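Local coordinates for ThiJ/PfpI family protein (PDB 3EWN) that is of unknown function but belongs to the DJ-1/PfpI family, whose members share the fold of the class I glutaminase amidotransferases, at residues 108-113 against 127-132. Residues are numbered along the deposited sequence; the frame is centred on the assembly and turned at random.
Sequences AFMADR and SLILGA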
ATOM      1  N   ALA A 108      19.200  14.876  11.777  1.00  9.34           N
ATOM      2  CA  ALA A 108      19.175  16.325  11.930  1.00 10.91           C
ATOM      3  C   ALA A 108      17.906  16.893  11.308  1.00 10.48           C
ATOM      4  O   ALA A 108      17.270  17.779  11.880  1.00 11.16           O
ATOM      5  CB  ALA A 108      20.408  16.945  11.271  1.00 10.02           C
ATOM      6  N   PHE A 109      17.549  16.377  10.133  1.00 10.29           N
ATOM      7  CA  PHE A 109      16.351  16.816   9.422  1.00  9.98           C
ATOM      8  C   PHE A 109      15.102  16.485  10.228  1.00 10.38           C
ATOM      9  O   PHE A 109      14.229  17.329  10.415  1.00  9.90           O
ATOM     10  CB  PHE A 109      16.252  16.130   8.054  1.00  9.97           C
ATOM     11  CG  PHE A 109      14.891  16.244   7.414  1.00 10.18           C
ATOM     12  CD1 PHE A 109      14.477  17.436   6.829  1.00  9.97           C
ATOM     13  CD2 PHE A 109      14.007  15.164   7.431  1.00  9.72           C
ATOM     14  CE1 PHE A 109      13.204  17.552   6.267  1.00 10.49           C
ATOM     15  CE2 PHE A 109      12.734  15.269   6.875  1.00 10.15           C
ATOM     16  CZ  PHE A 109      12.332  16.469   6.292  1.00 10.41           C
HETATM   17  N   MSE A 110      15.023  15.243  10.695  1.00  8.94           N
HETATM   18  CA  MSE A 110      13.876  14.806  11.472  1.00  9.15           C
HETATM   19  C   MSE A 110      13.748  15.597  12.769  1.00  9.39           C
HETATM   20  O   MSE A 110      12.648  15.985  13.157  1.00  9.28           O
HETATM   21  CB  MSE A 110      13.974  13.304  11.769  1.00  8.72           C
HETATM   22  CG  MSE A 110      13.827  12.405  10.533  1.00  9.11           C
HETATM   23 SE   MSE A 110      12.154  12.593   9.569  1.00 16.34          SE
HETATM   24  CE  MSE A 110      11.011  11.744  10.843  1.00  9.85           C
ATOM     25  N   ALA A 111      14.873  15.842  13.432  1.00  9.38           N
ATOM     26  CA  ALA A 111      14.863  16.593  14.680  1.00  9.47           C
ATOM     27  C   ALA A 111      14.399  18.029  14.461  1.00 10.20           C
ATOM     28  O   ALA A 111      13.600  18.557  15.232  1.00 11.67           O
ATOM     29  CB  ALA A 111      16.254  16.586  15.311  1.00 10.37           C
ATOM     30  N   ASP A 112      14.912  18.663  13.413  1.00 10.59           N
ATOM     31  CA  ASP A 112      14.540  20.042  13.113  1.00 10.37           C
ATOM     32  C   ASP A 112      13.061  20.173  12.764  1.00 10.59           C
ATOM     33  O   ASP A 112      12.323  20.920  13.405  1.00 12.13           O
ATOM     34  CB  ASP A 112      15.370  20.582  11.952  1.00 11.82           C
ATOM     35  CG  ASP A 112      14.964  21.986  11.562  1.00 14.11           C
ATOM     36  OD1 ASP A 112      15.233  22.921  12.345  1.00 15.45           O
ATOM     37  OD2 ASP A 112      14.360  22.153  10.483  1.00 13.99           O
ATOM     38  N   ARG A 113      12.627  19.444  11.744  1.00 11.01           N
ATOM     39  CA  ARG A 113      11.233  19.502  11.328  1.00 10.42           C
ATOM     40  C   ARG A 113      10.299  19.057  12.446  1.00 10.64           C
ATOM     41  O   ARG A 113       9.206  19.599  12.599  1.00 11.14           O
ATOM     42  CB  ARG A 113      11.020  18.637  10.086  1.00 10.80           C
ATOM     43  CG  ARG A 113      11.829  19.104   8.885  1.00 13.83           C
ATOM     44  CD  ARG A 113      11.551  20.576   8.572  1.00 15.34           C
ATOM     45  NE  ARG A 113      12.106  20.982   7.282  1.00 15.42           N
ATOM     46  CZ  ARG A 113      13.403  21.095   7.020  1.00 17.05           C
ATOM     47  NH1 ARG A 113      14.302  20.841   7.963  1.00 19.53           N
ATOM     48  NH2 ARG A 113      13.805  21.447   5.808  1.00 17.15           N
ATOM     49  N   SER A 127       9.180   4.235  13.761  1.00  5.91           N
ATOM     50  CA  SER A 127       9.264   4.863  15.072  1.00  6.04           C
ATOM     51  C   SER A 127      10.681   4.794  15.653  1.00  7.63           C
ATOM     52  O   SER A 127      10.984   5.476  16.626  1.00  7.55           O
ATOM     53  CB  SER A 127       8.240   4.249  16.038  1.00  7.09           C
ATOM     54  OG  SER A 127       8.159   2.841  15.908  1.00  7.13           O
ATOM     55  N   LEU A 128      11.548   3.973  15.062  1.00  7.49           N
ATOM     56  CA  LEU A 128      12.931   3.899  15.535  1.00  7.41           C
ATOM     57  C   LEU A 128      13.617   5.183  15.072  1.00  7.06           C
ATOM     58  O   LEU A 128      14.498   5.710  15.746  1.00  6.99           O
ATOM     59  CB  LEU A 128      13.668   2.692  14.940  1.00  5.96           C
ATOM     60  CG  LEU A 128      13.221   1.270  15.295  1.00  6.53           C
ATOM     61  CD1 LEU A 128      14.135   0.278  14.574  1.00  6.84           C
ATOM     62  CD2 LEU A 128      13.267   1.035  16.801  1.00  8.75           C
ATOM     63  N   ILE A 129      13.204   5.679  13.909  1.00  6.08           N
ATOM     64  CA  ILE A 129      13.771   6.903  13.367  1.00  6.42           C
ATOM     65  C   ILE A 129      13.317   8.084  14.223  1.00  6.84           C
ATOM     66  O   ILE A 129      14.123   8.954  14.552  1.00  7.09           O
ATOM     67  CB  ILE A 129      13.343   7.112  11.890  1.00  4.51           C
ATOM     68  CG1 ILE A 129      13.947   6.009  11.015  1.00  5.11           C
ATOM     69  CG2 ILE A 129      13.784   8.495  11.402  1.00  6.13           C
ATOM     70  CD1 ILE A 129      13.433   6.000   9.569  1.00  7.17           C
ATOM     71  N   LEU A 130      12.035   8.105  14.597  1.00  6.68           N
ATOM     72  CA  LEU A 130      11.502   9.180  15.437  1.00  7.63           C
ATOM     73  C   LEU A 130      12.227   9.176  16.777  1.00  8.03           C
ATOM     74  O   LEU A 130      12.561  10.228  17.324  1.00  8.03           O
ATOM     75  CB  LEU A 130      10.002   8.985  15.706  1.00  7.99           C
ATOM     76  CG  LEU A 130       9.006   9.032  14.549  1.00  7.58           C
ATOM     77  CD1 LEU A 130       7.596   8.983  15.118  1.00  7.68           C
ATOM     78  CD2 LEU A 130       9.204  10.298  13.728  1.00  8.28           C
ATOM     79  N   GLY A 131      12.455   7.982  17.310  1.00  6.86           N
ATOM     80  CA  GLY A 131      13.133   7.873  18.588  1.00  7.16           C
ATOM     81  C   GLY A 131      14.581   8.313  18.510  1.00  8.18           C
ATOM     82  O   GLY A 131      15.052   9.072  19.354  1.00  8.82           O
ATOM     83  N   ALA A 132      15.294   7.838  17.495  1.00  8.40           N
ATOM     84  CA  ALA A 132      16.700   8.192  17.335  1.00  8.39           C
ATOM     85  C   ALA A 132      16.873   9.688  17.083  1.00  9.49           C
ATOM     86  O   ALA A 132      17.928  10.249  17.371  1.00 10.99           O
ATOM     87  CB  ALA A 132      17.318   7.390  16.189  1.00  8.35           C
TER
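Met110, a selenomethionine in this structure, reaches across to Ile129 and Leu130 and so joins two neighbouring helices of the DJ-1/PfpI alpha/beta fold. Helix 104-114 precedes strand 119-123 in the chain and helix 126-132 follows it, so the contact illustrates how successive helices on one face of a mainly parallel sheet can be joined by one long, bent side chain. The closest approach of the backbones is 7.3 Å, Met110 CA to Leu130 CA, and the contact is apolar, with no hydrogen bond between the two segments.

The bridging chain makes two separate touches. Near its root, Met110 CG meets Ile129 CG2 at 4.0 Å, methylene against the methyl branch. CG lies beside the backbone N of Met110, and further bends at chi2 (-59°) and chi3 (-72°) curl the chain so that its terminal methyl reaches Leu130. There Met110 CE rests 3.7 Å from Leu130 CD2. Leu130 CB points away from helix 104-114, but the CD2 branch turns at CG toward Met110, while the side chain also packs on Ile120 and Ser122 of strand 119-123. Ile129 CG2, anti to the backbone N, is the branch that meets Met110. The Ile129 side chain also touches Thr97 and Ala100 of helix 95-100, and Leu88 and Ala90 of strand 87-90 pack against Met110, as does Ala133.

Within helix 104-114, Arg113 NH1 makes a salt bridge to Asp112 OD2 (2.8 Å), while NE and NH2 of the same guanidinium are hydrogen-bonded to Pro82 O and Cys81 O. The Phe109 ring turns its edge to this group, with Phe109 CE1 3.6 Å above the Arg113 guanidinium plane and over its centre.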